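PDB 2OOD: Blr3880 protein from Bradyrhizobium japonicum, which probably catalyses the zinc-dependent hydrolytic deamination of guanine to xanthine and ammonia, the first step of guanine breakdown in purine metabolism. Local coordinates for residues Ala116-Gly119 with Val120-Leu124; Leu149-Glu152 with Ala153-Asn157; Tyr276-Asn279 with Asn280-Arg283; Phe307-Gly310 with Arg311-Pro315. All coordinates share one frame; numbering follows the deposited sequence.

Contact 1: Ala116-Gly119 with Val120-Leu124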
loop_
_atom_site.group_PDB
_atom_site.type_symbol
_atom_site.label_atom_id
_atom_site.label_comp_id
_atom_site.label_asym_id
_atom_site.label_seq_id
_atom_site.Cartn_x
_atom_site.Cartn_y
_atom_site.Cartn_z
ATOM N N ALA A 116 -26.691 8.062 10.225
ATOM C CA ALA A 116 -26.294 8.712 8.989
ATOM C C ALA A 116 -25.552 10.002 9.292
ATOM O O ALA A 116 -24.523 10.301 8.681
ATOM C CB ALA A 116 -27.517 9.004 8.132
ATOM N N ARG A 117 -26.082 10.772 10.238
ATOM C CA ARG A 117 -25.464 12.041 10.609
ATOM C C ARG A 117 -24.059 11.838 11.181
ATOM O O ARG A 117 -23.149 12.620 10.903
ATOM C CB ARG A 117 -26.337 12.786 11.620
ATOM C CG ARG A 117 -25.780 14.147 11.988
ATOM C CD ARG A 117 -26.570 14.806 13.105
ATOM N NE ARG A 117 -27.934 15.117 12.696
ATOM C CZ ARG A 117 -29.020 14.588 13.253
ATOM N NH1 ARG A 117 -28.896 13.712 14.247
ATOM N NH2 ARG A 117 -30.229 14.948 12.829
ATOM N N GLU A 118 -23.881 10.786 11.975
ATOM C CA GLU A 118 -22.575 10.513 12.559
ATOM C C GLU A 118 -21.582 10.016 11.508
ATOM O O GLU A 118 -20.414 10.411 11.516
ATOM C CB GLU A 118 -22.688 9.480 13.668
ATOM C CG GLU A 118 -21.769 9.790 14.822
ATOM C CD GLU A 118 -21.179 8.543 15.444
ATOM O OE1 GLU A 118 -21.940 7.565 15.673
ATOM O OE2 GLU A 118 -19.949 8.551 15.710
ATOM N N GLY A 119 -22.044 9.144 10.611
ATOM C CA GLY A 119 -21.182 8.632 9.565
ATOM C C GLY A 119 -20.716 9.775 8.686
ATOM O O GLY A 119 -19.528 9.901 8.402
ATOM N N VAL A 120 -21.651 10.619 8.261
ATOM C CA VAL A 120 -21.317 11.758 7.418
ATOM C C VAL A 120 -20.256 12.629 8.071
ATOM O O VAL A 120 -19.386 13.174 7.399
ATOM C CB VAL A 120 -22.547 12.636 7.143
ATOM C CG1 VAL A 120 -22.116 13.931 6.476
ATOM C CG2 VAL A 120 -23.535 11.884 6.265
ATOM N N LYS A 121 -20.339 12.756 9.388
ATOM C CA LYS A 121 -19.391 13.557 10.144
ATOM C C LYS A 121 -18.006 12.913 10.084
ATOM O O LYS A 121 -17.015 13.571 9.769
ATOM C CB LYS A 121 -19.851 13.659 11.597
ATOM C CG LYS A 121 -18.953 14.510 12.480
ATOM C CD LYS A 121 -18.965 13.996 13.917
ATOM C CE LYS A 121 -18.124 14.876 14.835
ATOM N NZ LYS A 121 -16.740 15.109 14.315
ATOM N N ARG A 122 -17.946 11.621 10.384
ATOM C CA ARG A 122 -16.680 10.894 10.366
ATOM C C ARG A 122 -16.122 10.754 8.955
ATOM O O ARG A 122 -14.906 10.759 8.753
ATOM C CB ARG A 122 -16.871 9.517 10.991
ATOM C CG ARG A 122 -17.134 9.577 12.473
ATOM C CD ARG A 122 -17.708 8.283 12.958
ATOM N NE ARG A 122 -17.863 8.265 14.407
ATOM C CZ ARG A 122 -16.852 8.285 15.273
ATOM N NH1 ARG A 122 -15.597 8.327 14.840
ATOM N NH2 ARG A 122 -17.099 8.248 16.577
ATOM N N PHE A 123 -17.021 10.631 7.986
ATOM C CA PHE A 123 -16.640 10.508 6.590
ATOM C C PHE A 123 -15.885 11.763 6.150
ATOM O O PHE A 123 -14.784 11.674 5.614
ATOM C CB PHE A 123 -17.904 10.321 5.748
ATOM C CG PHE A 123 -17.667 10.298 4.268
ATOM C CD1 PHE A 123 -17.070 9.204 3.660
ATOM C CD2 PHE A 123 -18.082 11.360 3.472
ATOM C CE1 PHE A 123 -16.891 9.165 2.278
ATOM C CE2 PHE A 123 -17.908 11.334 2.090
ATOM C CZ PHE A 123 -17.312 10.232 1.494
ATOM N N LEU A 124 -16.480 12.931 6.382
ATOM C CA LEU A 124 -15.859 14.192 5.996
ATOM C C LEU A 124 -14.611 14.524 6.817
ATOM O O LEU A 124 -13.685 15.154 6.307
ATOM C CB LEU A 124 -16.879 15.332 6.080
ATOM C CG LEU A 124 -17.982 15.263 5.016
ATOM C CD1 LEU A 124 -19.049 16.291 5.290
ATOM C CD2 LEU A 124 -17.380 15.488 3.646
#
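V120 binds back one turn to A116 within helix 113-129: its N reaches A116 O at 2.9 Å, almost straight at the hydrogen (168°). Its CG2 branch, beside the backbone N, touches the same A116 O at 3.1 Å, while the side chain as a whole packs on E148 and E152 of helix 143-156. K121 repeats the backbone step less directly, its N 3.2 Å from R117 O. Its CB brushes the carbonyls of R117 and E118 before the chain leads off to a salt bridge with D125. With CG anti to the carbonyl carbon (chi1 -69°) and the chain extended from CG to NE, R122 runs alongside E118, both pointing the same way. NE meets E118 OE2 at 2.5 Å, a salt bridge whose exact length is doubtful, and NH2 adds a weak bond to that oxygen at 3.0 Å. One carboxylate oxygen thus serves two N-H groups at the guanidinium edge, with the two planes 67° apart. R122 also makes a cation-pi contact with W420 of the second subunit, on which E118 packs as well. A leucine in place of R122 would probably leave the E118 carboxylate without its charge mate and W420 of that subunit without its cation. F123 closes the series, its N bonded to G119 O at 2.6 Å, and its ring packs on L82 and T85, the F123 side chain lying about 7 Å from that of the zinc ligand H81. The chemistry is therefore two-sided: an i to i+4 ion pair faces the dimer interface, and apolar groups face inward.

Contact 2: Leu149-Glu152 with Ala153-Asn157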
loop_
_atom_site.group_PDB
_atom_site.type_symbol
_atom_site.label_atom_id
_atom_site.label_comp_id
_atom_site.label_asym_id
_atom_site.label_seq_id
_atom_site.Cartn_x
_atom_site.Cartn_y
_atom_site.Cartn_z
ATOM N N LEU A 149 -25.496 14.131 4.093
ATOM C CA LEU A 149 -24.202 14.393 3.466
ATOM C C LEU A 149 -24.137 15.778 2.837
ATOM O O LEU A 149 -23.175 16.515 3.034
ATOM C CB LEU A 149 -23.884 13.338 2.399
ATOM C CG LEU A 149 -22.648 13.669 1.550
ATOM C CD1 LEU A 149 -21.400 13.625 2.405
ATOM C CD2 LEU A 149 -22.534 12.696 0.403
ATOM N N PHE A 150 -25.157 16.131 2.070
ATOM C CA PHE A 150 -25.181 17.438 1.434
ATOM C C PHE A 150 -25.192 18.562 2.462
ATOM O O PHE A 150 -24.520 19.578 2.295
ATOM C CB PHE A 150 -26.413 17.572 0.542
ATOM C CG PHE A 150 -26.238 16.995 -0.831
ATOM C CD1 PHE A 150 -25.206 17.438 -1.656
ATOM C CD2 PHE A 150 -27.130 16.045 -1.321
ATOM C CE1 PHE A 150 -25.065 16.945 -2.954
ATOM C CE2 PHE A 150 -26.999 15.546 -2.618
ATOM C CZ PHE A 150 -25.965 15.999 -3.436
ATOM N N GLU A 151 -25.959 18.381 3.528
ATOM C CA GLU A 151 -26.068 19.405 4.552
ATOM C C GLU A 151 -24.807 19.629 5.379
ATOM O O GLU A 151 -24.460 20.776 5.675
ATOM C CB GLU A 151 -27.284 19.111 5.433
ATOM C CG GLU A 151 -28.556 19.712 4.846
ATOM C CD GLU A 151 -29.826 19.017 5.289
ATOM O OE1 GLU A 151 -29.955 18.699 6.491
ATOM O OE2 GLU A 151 -30.711 18.802 4.428
ATOM N N GLU A 152 -24.112 18.555 5.744
ATOM C CA GLU A 152 -22.879 18.700 6.509
ATOM C C GLU A 152 -21.802 19.256 5.581
ATOM O O GLU A 152 -20.851 19.888 6.027
ATOM C CB GLU A 152 -22.438 17.352 7.080
ATOM C CG GLU A 152 -21.107 17.392 7.804
ATOM C CD GLU A 152 -21.086 18.390 8.951
ATOM O OE1 GLU A 152 -22.159 18.920 9.298
ATOM O OE2 GLU A 152 -20.001 18.642 9.513
ATOM N N ALA A 153 -21.963 19.018 4.284
ATOM C CA ALA A 153 -21.008 19.512 3.306
ATOM C C ALA A 153 -21.187 21.017 3.203
ATOM O O ALA A 153 -20.231 21.755 2.968
ATOM C CB ALA A 153 -21.239 18.851 1.945
ATOM N N SER A 154 -22.420 21.470 3.384
ATOM C CA SER A 154 -22.719 22.894 3.326
ATOM C C SER A 154 -22.100 23.659 4.497
ATOM O O SER A 154 -21.526 24.732 4.305
ATOM C CB SER A 154 -24.231 23.114 3.322
ATOM O OG SER A 154 -24.797 22.596 2.138
ATOM N N ARG A 155 -22.215 23.112 5.705
ATOM C CA ARG A 155 -21.661 23.766 6.885
ATOM C C ARG A 155 -20.161 23.993 6.740
ATOM O O ARG A 155 -19.620 24.989 7.248
ATOM C CB ARG A 155 -21.935 22.932 8.138
ATOM C CG ARG A 155 -23.407 22.660 8.383
ATOM C CD ARG A 155 -23.611 21.832 9.629
ATOM N NE ARG A 155 -24.987 21.368 9.708
ATOM C CZ ARG A 155 -25.409 20.182 9.276
ATOM N NH1 ARG A 155 -24.553 19.329 8.739
ATOM N NH2 ARG A 155 -26.694 19.857 9.365
ATOM N N ARG A 156 -19.489 23.075 6.050
ATOM C CA ARG A 156 -18.056 23.198 5.843
ATOM C C ARG A 156 -17.819 23.881 4.502
ATOM O O ARG A 156 -16.696 24.255 4.166
ATOM C CB ARG A 156 -17.403 21.818 5.865
ATOM C CG ARG A 156 -17.930 20.918 6.965
ATOM C CD ARG A 156 -16.947 19.829 7.333
ATOM N NE ARG A 156 -17.559 18.808 8.179
ATOM C CZ ARG A 156 -16.882 17.838 8.789
ATOM N NH1 ARG A 156 -15.569 17.756 8.651
ATOM N NH2 ARG A 156 -17.518 16.943 9.531
ATOM N N ASN A 157 -18.904 24.051 3.756
ATOM C CA ASN A 157 -18.892 24.681 2.442
ATOM C C ASN A 157 -17.884 24.053 1.486
ATOM O O ASN A 157 -17.026 24.734 0.918
ATOM C CB ASN A 157 -18.636 26.184 2.566
ATOM C CG ASN A 157 -19.130 26.952 1.353
ATOM O OD1 ASN A 157 -20.017 26.483 0.639
ATOM N ND2 ASN A 157 -18.574 28.142 1.124
HETATM O O HOH W 1 -28.335 17.948 8.448
#
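The last turns of helix 143-156, the helix of the beta-alpha-beta unit between strands 132-138 and 160-166 of the amidohydrolase barrel, carry a salt-bridge network in which E152 faces both R155 and R156. The torsions of E152 explain the reach: CG lies anti to the backbone N (chi1 176°), and a bend at chi2 turns the carboxylate forward along the helix, toward R155 and R156. Its OE2 takes R156 NE at 2.8 Å, on the anti side and 30° out of the carboxylate plane. R156 NH2 adds a weak bond to that oxygen at 3.0 Å. The acceptor lies near the guanidinium plane of R156, yet the carboxylate stands almost perpendicular to it, at 86°. OE1 lies beside R155 NH1, but that nitrogen is crowded in the model, so the details of this second salt bridge are doubtful. R155 is placed by other neighbours too: E151 O sits over one face of its guanidinium, and a water at its edge lies 2.7 Å from R155 NH2 and 2.6 Å from E151 OE1, linking the two charges. On another side of the helix S154 OG donates to F150 O at 3.0 Å. N157, with positive phi, is the C-prime residue of a Schellman motif that ends the helix. Around this turn, E152 and R156 pack on L124 of helix 113-129, and R156 forms a further salt bridge with D125 there. E151 OE2 bonds to Y193 of helix 179-193, whose ring stacks with F150, while L149 and F150 rest on A162 of strand 160-166.

Contact 3: Tyr276-Asn279 with Asn280-Arg283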
loop_
_atom_site.group_PDB
_atom_site.type_symbol
_atom_site.label_atom_id
_atom_site.label_comp_id
_atom_site.label_asym_id
_atom_site.label_seq_id
_atom_site.Cartn_x
_atom_site.Cartn_y
_atom_site.Cartn_z
ATOM N N TYR A 276 -11.920 -4.070 -16.598
ATOM C CA TYR A 276 -12.247 -4.999 -17.672
ATOM C C TYR A 276 -12.874 -4.405 -18.929
ATOM O O TYR A 276 -13.605 -5.086 -19.645
ATOM C CB TYR A 276 -13.115 -6.130 -17.120
ATOM C CG TYR A 276 -12.327 -7.037 -16.208
ATOM C CD1 TYR A 276 -11.380 -7.913 -16.720
ATOM C CD2 TYR A 276 -12.460 -6.959 -14.831
ATOM C CE1 TYR A 276 -10.576 -8.684 -15.883
ATOM C CE2 TYR A 276 -11.661 -7.725 -13.983
ATOM C CZ TYR A 276 -10.717 -8.583 -14.517
ATOM O OH TYR A 276 -9.884 -9.312 -13.686
ATOM N N LEU A 277 -12.562 -3.146 -19.205
ATOM C CA LEU A 277 -13.078 -2.463 -20.385
ATOM C C LEU A 277 -12.220 -2.813 -21.596
ATOM O O LEU A 277 -11.002 -2.947 -21.480
ATOM C CB LEU A 277 -13.033 -0.943 -20.190
ATOM C CG LEU A 277 -13.882 -0.217 -19.147
ATOM C CD1 LEU A 277 -13.320 1.170 -18.946
ATOM C CD2 LEU A 277 -15.327 -0.143 -19.591
ATOM N N SER A 278 -12.857 -2.940 -22.757
ATOM C CA SER A 278 -12.156 -3.254 -24.001
ATOM C C SER A 278 -11.623 -1.960 -24.608
ATOM O O SER A 278 -12.038 -0.875 -24.208
ATOM C CB SER A 278 -13.120 -3.896 -24.989
ATOM O OG SER A 278 -14.188 -3.008 -25.292
ATOM N N ASN A 279 -10.714 -2.066 -25.571
ATOM C CA ASN A 279 -10.175 -0.874 -26.212
ATOM C C ASN A 279 -11.301 -0.141 -26.913
ATOM O O ASN A 279 -11.287 1.083 -27.022
ATOM C CB ASN A 279 -9.099 -1.241 -27.228
ATOM C CG ASN A 279 -7.917 -1.904 -26.587
ATOM O OD1 ASN A 279 -6.874 -2.095 -27.207
ATOM N ND2 ASN A 279 -8.078 -2.272 -25.324
ATOM N N ASN A 280 -12.277 -0.904 -27.388
ATOM C CA ASN A 280 -13.426 -0.334 -28.064
ATOM C C ASN A 280 -14.207 0.516 -27.064
ATOM O O ASN A 280 -14.594 1.647 -27.364
ATOM C CB ASN A 280 -14.316 -1.451 -28.621
ATOM C CG ASN A 280 -15.559 -0.918 -29.304
ATOM O OD1 ASN A 280 -15.480 -0.013 -30.133
ATOM N ND2 ASN A 280 -16.713 -1.478 -28.963
ATOM N N GLU A 281 -14.431 -0.032 -25.874
ATOM C CA GLU A 281 -15.157 0.695 -24.842
ATOM C C GLU A 281 -14.403 1.968 -24.461
ATOM O O GLU A 281 -15.012 3.012 -24.251
ATOM C CB GLU A 281 -15.389 -0.202 -23.618
ATOM C CG GLU A 281 -16.483 -1.244 -23.842
ATOM C CD GLU A 281 -16.637 -2.208 -22.679
ATOM O OE1 GLU A 281 -15.654 -2.911 -22.359
ATOM O OE2 GLU A 281 -17.740 -2.268 -22.088
ATOM N N PHE A 282 -13.079 1.893 -24.386
ATOM C CA PHE A 282 -12.299 3.076 -24.055
ATOM C C PHE A 282 -12.485 4.111 -25.157
ATOM O O PHE A 282 -12.766 5.274 -24.875
ATOM C CB PHE A 282 -10.811 2.741 -23.913
ATOM C CG PHE A 282 -10.411 2.296 -22.531
ATOM C CD1 PHE A 282 -10.646 3.104 -21.427
ATOM C CD2 PHE A 282 -9.757 1.088 -22.335
ATOM C CE1 PHE A 282 -10.232 2.715 -20.146
ATOM C CE2 PHE A 282 -9.340 0.695 -21.054
ATOM C CZ PHE A 282 -9.580 1.516 -19.964
ATOM N N ARG A 283 -12.335 3.692 -26.413
ATOM C CA ARG A 283 -12.490 4.617 -27.528
ATOM C C ARG A 283 -13.862 5.278 -27.544
ATOM O O ARG A 283 -13.972 6.459 -27.850
ATOM C CB ARG A 283 -12.246 3.918 -28.870
ATOM C CG ARG A 283 -10.775 3.647 -29.197
ATOM C CD ARG A 283 -10.583 3.276 -30.677
ATOM N NE ARG A 283 -11.439 2.154 -31.078
ATOM C CZ ARG A 283 -11.128 0.866 -30.926
ATOM N NH1 ARG A 283 -9.957 0.514 -30.388
ATOM N NH2 ARG A 283 -12.005 -0.074 -31.277
HETATM O O HOH W 2 -16.232 -4.441 -20.226
#
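E281 OE1 is gripped from two directions: S278 N donates to it at 2.8 Å, and a water at 2.7 Å donates a second hydrogen bond to it. The S278 bond is nearly straight (162° at the hydrogen) and uses the lone pair of OE1 that points away from the other carboxylate oxygen. The same water donates to Y276 O at 2.8 Å, so it ties the incoming loop to the carboxylate. In return S278 OG accepts from E281 N at 3.0 Å, a reciprocal exchange that makes S278 and E281 a capping box at the start of helix 279-288. The serine torsion serves this, placing OG between the backbone N and the carbonyl carbon (chi1 61°). Beside the cap, L277 crosses F282 at about a right angle, its CD1 resting over the ring face in a CH-pi contact, 4.1 Å from the centroid and 29° off the normal. Further along, R283 N binds N279 O at 2.9 Å, and that oxygen also lies over one face of the R283 guanidinium. With an alanine here, S278 N and the water would be likely to lose the acceptor they share at E281, and with it the glutamate's half of the capping box. Since E281 OE2 accepts from L256 N, both oxygens of this buried carboxylate are satisfied, and its place at a helix N-terminus is likely to favour the charged form.

Contact 4: Phe307-Gly310 with Arg311-Pro315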
loop_
_atom_site.group_PDB
_atom_site.type_symbol
_atom_site.label_atom_id
_atom_site.label_comp_id
_atom_site.label_asym_id
_atom_site.label_seq_id
_atom_site.Cartn_x
_atom_site.Cartn_y
_atom_site.Cartn_z
ATOM N N PHE A 307 -5.866 -2.120 -13.593
ATOM C CA PHE A 307 -6.461 -1.164 -14.514
ATOM C C PHE A 307 -5.418 -0.800 -15.562
ATOM O O PHE A 307 -4.282 -0.494 -15.229
ATOM C CB PHE A 307 -6.887 0.089 -13.750
ATOM C CG PHE A 307 -7.406 1.190 -14.623
ATOM C CD1 PHE A 307 -8.655 1.098 -15.217
ATOM C CD2 PHE A 307 -6.637 2.321 -14.864
ATOM C CE1 PHE A 307 -9.129 2.119 -16.039
ATOM C CE2 PHE A 307 -7.105 3.346 -15.687
ATOM C CZ PHE A 307 -8.351 3.241 -16.273
ATOM N N ARG A 308 -5.809 -0.823 -16.829
ATOM C CA ARG A 308 -4.886 -0.508 -17.912
ATOM C C ARG A 308 -4.694 0.999 -18.078
ATOM O O ARG A 308 -5.222 1.624 -18.994
ATOM C CB ARG A 308 -5.386 -1.149 -19.210
ATOM C CG ARG A 308 -5.452 -2.675 -19.144
ATOM C CD ARG A 308 -6.439 -3.239 -20.146
ATOM N NE ARG A 308 -6.066 -2.919 -21.514
ATOM C CZ ARG A 308 -6.929 -2.779 -22.516
ATOM N NH1 ARG A 308 -8.226 -2.923 -22.312
ATOM N NH2 ARG A 308 -6.483 -2.500 -23.728
ATOM N N LEU A 309 -3.915 1.567 -17.170
ATOM C CA LEU A 309 -3.632 2.991 -17.165
ATOM C C LEU A 309 -3.062 3.490 -18.490
ATOM O O LEU A 309 -3.450 4.555 -18.976
ATOM C CB LEU A 309 -2.665 3.306 -16.020
ATOM C CG LEU A 309 -2.226 4.756 -15.820
ATOM C CD1 LEU A 309 -3.448 5.650 -15.658
ATOM C CD2 LEU A 309 -1.319 4.836 -14.607
ATOM N N GLY A 310 -2.142 2.725 -19.068
ATOM C CA GLY A 310 -1.539 3.120 -20.329
ATOM C C GLY A 310 -2.497 3.213 -21.507
ATOM O O GLY A 310 -2.231 3.941 -22.466
ATOM N N ARG A 311 -3.608 2.485 -21.444
ATOM C CA ARG A 311 -4.588 2.491 -22.527
ATOM C C ARG A 311 -5.519 3.693 -22.424
ATOM O O ARG A 311 -5.837 4.328 -23.431
ATOM C CB ARG A 311 -5.420 1.202 -22.507
ATOM C CG ARG A 311 -6.298 0.979 -23.739
ATOM C CD ARG A 311 -5.585 0.124 -24.786
ATOM N NE ARG A 311 -4.445 0.806 -25.387
ATOM C CZ ARG A 311 -4.552 1.820 -26.244
ATOM N NH1 ARG A 311 -5.758 2.261 -26.604
ATOM N NH2 ARG A 311 -3.455 2.403 -26.725
ATOM N N ALA A 312 -5.957 4.000 -21.208
ATOM C CA ALA A 312 -6.850 5.125 -20.986
ATOM C C ALA A 312 -6.164 6.451 -21.314
ATOM O O ALA A 312 -6.826 7.425 -21.663
ATOM C CB ALA A 312 -7.328 5.125 -19.546
ATOM N N THR A 313 -4.837 6.480 -21.206
ATOM C CA THR A 313 -4.066 7.685 -21.491
ATOM C C THR A 313 -3.546 7.742 -22.923
ATOM O O THR A 313 -2.718 8.586 -23.261
ATOM C CB THR A 313 -2.872 7.819 -20.539
ATOM O OG1 THR A 313 -2.079 6.626 -20.589
ATOM C CG2 THR A 313 -3.355 8.050 -19.123
ATOM N N ASP A 314 -4.027 6.834 -23.762
ATOM C CA ASP A 314 -3.634 6.794 -25.164
ATOM C C ASP A 314 -3.983 8.129 -25.817
ATOM O O ASP A 314 -5.157 8.488 -25.909
ATOM C CB ASP A 314 -4.384 5.657 -25.865
ATOM C CG ASP A 314 -4.196 5.667 -27.371
ATOM O OD1 ASP A 314 -3.332 6.421 -27.863
ATOM O OD2 ASP A 314 -4.909 4.913 -28.063
ATOM N N PRO A 315 -2.973 8.877 -26.292
ATOM C CA PRO A 315 -3.221 10.176 -26.931
ATOM C C PRO A 315 -4.139 10.181 -28.166
ATOM O O PRO A 315 -4.725 11.213 -28.494
ATOM C CB PRO A 315 -1.813 10.695 -27.223
ATOM C CG PRO A 315 -1.029 9.457 -27.399
ATOM C CD PRO A 315 -1.538 8.560 -26.304
#
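R311 starts with its CB 3.5 Å from the O of R308, N-cap residue and centre of an inverse gamma turn. CG stands anti to the backbone N (chi1 -169°) and lies over one face of the R308 guanidinium, 3.5 Å from R308 NH2. A bend at chi2 keeps CD close to that NH2, and a second at chi3 directs NE to a salt bridge with E366 of helix 364-369. The two arginines run alongside each other, with guanidinium planes 39° apart. At the tip, NH1 meets D314 OD2 at 3.1 Å, close to the guanidinium plane and on the anti side of the carboxylate, and NH2 adds a weak bond to that oxygen. D314 OD1 is taken by E316 N. Where the short helix ends, L309 O receives T313 OG1 at 3.0 Å and T313 N at 3.3 Å, from opposite faces of its carbonyl plane. F307 CZ touches A312 CB at 3.9 Å. Helix 309-312 and its flanking residues are wedged among their neighbours: F307, R311 and A312 pack on F282 of helix 279-288, L309 and T313 rest on M321 of strand 320-323, and R369 covers T313 and D314.

Overall arrangement
The four contacts form two touching pairs on opposite sides of the chain's centre. Contacts 1 and 2, about 11 Å apart between centres, lie on adjacent helices, 113-129 and 143-156; contacts 3 and 4, about 10 Å apart between centres, join the start of helix 279-288 to the short helix 309-312. Between the pairs the centres are about 35 to 36 Å apart. Contact 4 is the buried one, while the others are partly exposed. Contacts 1 and 2 rely on arginine-glutamate pairs along helices, the first beside the second subunit. In contact 3 the glutamate instead binds a backbone amide at a helix start, and in contact 4 an arginine pairs with an aspartate beyond a helix end.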